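Local coordinates for protein thermospermine synthase (Medicago truncatula, PDB 6BQ7) that probably transfers an aminopropyl group from decarboxylated S-adenosylmethionine to spermidine, yielding the plant polyamine thermospermine, at residues A[122-127]-A[280-285]. Numbering follows the deposited sequence.
Sequences HKTIDK and RQRIIE
His122 and Ile283 pair their backbones in a single beta bridge, CA to CA 4.5 Å, where the loop that contains the type I turn from His122 to Ile125 meets the end of helix 272-282. The main-chain hydrogen bond between the two segments runs from Lys123 N to Arg282 O over 2.9 Å and is nearly straight, 167° at the hydrogen. The same oxygen also takes a weak hydrogen bond from Lys123 NZ and a CA-H...O contact from His122 CA. Bends at chi3 (-83°) and chi4 fold the Lys123 chain back, and Lys123 NZ also donates to Gln281 O at 3.1 Å, from above the carbonyl plane. The late carbonyls of the helix thus find donors beyond its own turns, while CG and CD of Lys123 rest on Ile284 CG2, the former at 3.7 Å.

The imidazole of His122 lies beside Ile283, both side chains pointing the same way. Ile283 CG1 sits over one ring face, 3.8 Å from the centroid in a CH-pi contact, and Ile283 CD1 approaches His122 CE1 to 3.5 Å. NE2 is bonded to His93 of helix 84-98, which, with Ile283 over the face, helps fix the ring's rotation; an alanine in place of His122 would probably leave His93 ND1 without this mate and open a gap beside Ile283. Thr124 CG2 comes near Arg282 CG, and Arg282 NH1 is hydrogen-bonded to His99 O. Away from the annotated sites, the contact ties the C-terminal end of helix 272-282 to the loop between helix 114-119 and strand 127-132, the return leg of a beta-alpha-beta crossover in the Rossmann-like domain of spermidine/spermine synthases.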
ATOM      1  N   HIS A 122      -7.571  -9.571 -40.349  1.00 45.64           N
ATOM      2  CA  HIS A 122      -6.960  -9.680 -41.634  1.00 46.65           C
ATOM      3  C   HIS A 122      -7.783 -10.511 -42.577  1.00 48.20           C
ATOM      4  O   HIS A 122      -8.061 -11.613 -42.290  1.00 52.80           O
ATOM      5  CB  HIS A 122      -5.640 -10.332 -41.489  1.00 45.69           C
ATOM      6  CG  HIS A 122      -4.623  -9.460 -40.875  1.00 47.69           C
ATOM      7  ND1 HIS A 122      -3.649  -8.845 -41.602  1.00 45.67           N
ATOM      8  CD2 HIS A 122      -4.432  -9.088 -39.601  1.00 46.43           C
ATOM      9  CE1 HIS A 122      -2.894  -8.137 -40.805  1.00 50.93           C
ATOM     10  NE2 HIS A 122      -3.352  -8.266 -39.586  1.00 44.61           N
ATOM     11  N   LYS A 123      -8.116  -9.993 -43.733  1.00 48.05           N
ATOM     12  CA  LYS A 123      -8.946 -10.732 -44.674  1.00 53.36           C
ATOM     13  C   LYS A 123      -8.192 -11.879 -45.339  1.00 54.47           C
ATOM     14  O   LYS A 123      -8.831 -12.796 -45.867  1.00 56.72           O
ATOM     15  CB  LYS A 123      -9.508  -9.769 -45.724  1.00 61.26           C
ATOM     16  CG  LYS A 123     -10.399  -8.692 -45.114  1.00 62.97           C
ATOM     17  CD  LYS A 123     -11.162  -7.906 -46.173  1.00 67.31           C
ATOM     18  CE  LYS A 123     -10.319  -6.792 -46.753  1.00 70.89           C
ATOM     19  NZ  LYS A 123      -9.221  -6.444 -45.825  1.00 72.60           N
ATOM     20  N   THR A 124      -6.855 -11.862 -45.315  1.00 48.81           N
ATOM     21  CA  THR A 124      -6.091 -12.945 -45.929  1.00 53.51           C
ATOM     22  C   THR A 124      -6.080 -14.209 -45.077  1.00 50.08           C
ATOM     23  O   THR A 124      -5.715 -15.279 -45.581  1.00 56.72           O
ATOM     24  CB  THR A 124      -4.645 -12.511 -46.167  1.00 56.72           C
ATOM     25  OG1 THR A 124      -4.006 -12.276 -44.903  1.00 57.22           O
ATOM     26  CG2 THR A 124      -4.606 -11.239 -46.984  1.00 64.10           C
ATOM     27  N   ILE A 125      -6.456 -14.111 -43.832  1.00 48.59           N
ATOM     28  CA  ILE A 125      -6.418 -15.240 -42.948  1.00 46.54           C
ATOM     29  C   ILE A 125      -7.528 -16.229 -43.177  1.00 48.50           C
ATOM     30  O   ILE A 125      -8.646 -15.857 -43.217  1.00 52.33           O
ATOM     31  CB  ILE A 125      -6.483 -14.750 -41.491  1.00 48.91           C
ATOM     32  CG1 ILE A 125      -5.259 -13.952 -41.145  1.00 50.48           C
ATOM     33  CG2 ILE A 125      -6.605 -15.895 -40.529  1.00 46.80           C
ATOM     34  CD1 ILE A 125      -4.012 -14.750 -41.083  1.00 52.58           C
ATOM     35  N   ASP A 126      -7.182 -17.502 -43.290  1.00 55.54           N
ATOM     36  CA  ASP A 126      -8.161 -18.569 -43.456  1.00 52.54           C
ATOM     37  C   ASP A 126      -8.310 -19.447 -42.227  1.00 55.22           C
ATOM     38  O   ASP A 126      -9.369 -20.050 -42.038  1.00 51.63           O
ATOM     39  CB  ASP A 126      -7.791 -19.481 -44.637  1.00 54.96           C
ATOM     40  CG  ASP A 126      -7.893 -18.781 -45.982  1.00 61.62           C
ATOM     41  OD1 ASP A 126      -8.636 -17.783 -46.095  1.00 63.76           O
ATOM     42  OD2 ASP A 126      -7.233 -19.247 -46.931  1.00 65.38           O
ATOM     43  N   LYS A 127      -7.265 -19.572 -41.413  1.00 56.58           N
ATOM     44  CA  LYS A 127      -7.342 -20.394 -40.218  1.00 48.51           C
ATOM     45  C   LYS A 127      -6.431 -19.808 -39.161  1.00 50.46           C
ATOM     46  O   LYS A 127      -5.307 -19.386 -39.464  1.00 47.75           O
ATOM     47  CB  LYS A 127      -6.951 -21.852 -40.483  1.00 54.33           C
ATOM     48  CG  LYS A 127      -7.373 -22.799 -39.362  1.00 61.15           C
ATOM     49  CD  LYS A 127      -7.051 -24.247 -39.697  1.00 69.21           C
ATOM     50  CE  LYS A 127      -5.704 -24.662 -39.130  1.00 70.78           C
ATOM     51  NZ  LYS A 127      -5.440 -26.112 -39.349  1.00 74.21           N
ATOM     52  N   ARG A 280      -4.361  -0.887 -45.201  1.00 52.94           N
ATOM     53  CA  ARG A 280      -5.586  -0.483 -45.875  1.00 53.55           C
ATOM     54  C   ARG A 280      -6.145  -1.596 -46.747  1.00 56.48           C
ATOM     55  O   ARG A 280      -7.362  -1.667 -46.955  1.00 63.47           O
ATOM     56  CB  ARG A 280      -5.321   0.777 -46.709  1.00 61.91           C
ATOM     57  CG  ARG A 280      -6.522   1.707 -46.875  1.00 74.40           C
ATOM     58  CD  ARG A 280      -6.158   2.944 -47.689  1.00 84.60           C
ATOM     59  NE  ARG A 280      -7.330   3.657 -48.196  1.00 96.82           N
ATOM     60  CZ  ARG A 280      -7.938   4.652 -47.554  1.00 98.76           C
ATOM     61  NH1 ARG A 280      -7.487   5.058 -46.373  1.00 92.69           N
ATOM     62  NH2 ARG A 280      -8.999   5.244 -48.097  1.00102.33           N
ATOM     63  N   GLN A 281      -5.288  -2.466 -47.276  1.00 59.37           N
ATOM     64  CA  GLN A 281      -5.758  -3.505 -48.187  1.00 62.32           C
ATOM     65  C   GLN A 281      -6.213  -4.763 -47.465  1.00 64.35           C
ATOM     66  O   GLN A 281      -7.127  -5.446 -47.944  1.00 71.12           O
ATOM     67  CB  GLN A 281      -4.660  -3.885 -49.181  1.00 64.10           C
ATOM     68  CG  GLN A 281      -4.508  -2.926 -50.342  1.00 71.83           C
ATOM     69  CD  GLN A 281      -3.207  -3.135 -51.086  1.00 74.03           C
ATOM     70  OE1 GLN A 281      -2.323  -3.857 -50.615  1.00 74.01           O
ATOM     71  NE2 GLN A 281      -3.075  -2.497 -52.246  1.00 71.12           N
ATOM     72  N   ARG A 282      -5.543  -5.096 -46.364  1.00 57.01           N
ATOM     73  CA  ARG A 282      -5.757  -6.352 -45.638  1.00 58.88           C
ATOM     74  C   ARG A 282      -6.435  -6.381 -44.326  1.00 53.30           C
ATOM     75  O   ARG A 282      -7.050  -7.340 -44.036  1.00 56.51           O
ATOM     76  CB  ARG A 282      -4.454  -7.038 -45.416  1.00 58.34           C
ATOM     77  CG  ARG A 282      -3.615  -7.166 -46.631  1.00 57.27           C
ATOM     78  CD  ARG A 282      -2.245  -7.442 -46.181  1.00 54.44           C
ATOM     79  NE  ARG A 282      -1.449  -7.906 -47.253  1.00 61.45           N
ATOM     80  CZ  ARG A 282      -0.352  -8.594 -47.087  1.00 65.52           C
ATOM     81  NH1 ARG A 282       0.074  -8.920 -45.899  1.00 58.81           N
ATOM     82  NH2 ARG A 282       0.314  -8.972 -48.127  1.00 71.83           N
ATOM     83  N   ILE A 283      -6.451  -5.308 -43.606  1.00 48.67           N
ATOM     84  CA  ILE A 283      -7.122  -5.255 -42.338  1.00 45.72           C
ATOM     85  C   ILE A 283      -8.446  -4.528 -42.314  1.00 55.51           C
ATOM     86  O   ILE A 283      -8.544  -3.427 -42.754  1.00 54.07           O
ATOM     87  CB  ILE A 283      -6.189  -4.640 -41.283  1.00 48.24           C
ATOM     88  CG1 ILE A 283      -4.824  -5.261 -41.383  1.00 42.54           C
ATOM     89  CG2 ILE A 283      -6.708  -4.855 -39.891  1.00 40.23           C
ATOM     90  CD1 ILE A 283      -3.852  -4.813 -40.345  1.00 41.07           C
ATOM     91  N   ILE A 284      -9.474  -5.170 -41.795  1.00 56.99           N
ATOM     92  CA  ILE A 284     -10.768  -4.532 -41.706  1.00 62.84           C
ATOM     93  C   ILE A 284     -10.745  -3.658 -40.520  1.00 58.19           C
ATOM     94  O   ILE A 284     -10.173  -3.984 -39.533  1.00 54.88           O
ATOM     95  CB  ILE A 284     -11.943  -5.478 -41.589  1.00 66.55           C
ATOM     96  CG1 ILE A 284     -11.793  -6.352 -40.393  1.00 70.25           C
ATOM     97  CG2 ILE A 284     -12.024  -6.358 -42.796  1.00 68.87           C
ATOM     98  CD1 ILE A 284     -12.465  -7.684 -40.563  1.00 73.44           C
ATOM     99  N   GLU A 285     -11.177  -2.443 -40.751  1.00 60.61           N
ATOM    100  CA  GLU A 285     -11.242  -1.352 -39.811  1.00 65.24           C
ATOM    101  C   GLU A 285      -9.886  -0.683 -39.550  1.00 62.97           C
ATOM    102  O   GLU A 285      -8.873  -1.159 -39.962  1.00 62.34           O
ATOM    103  CB  GLU A 285     -12.217  -1.586 -38.665  1.00 76.72           C
ATOM    104  CG  GLU A 285     -11.776  -2.262 -37.404  1.00 87.16           C
ATOM    105  CD  GLU A 285     -12.748  -3.301 -36.891  1.00 99.49           C
ATOM    106  OE1 GLU A 285     -12.379  -4.482 -36.723  1.00 99.89           O
ATOM    107  OE2 GLU A 285     -13.885  -2.917 -36.614  1.00106.45           O
TER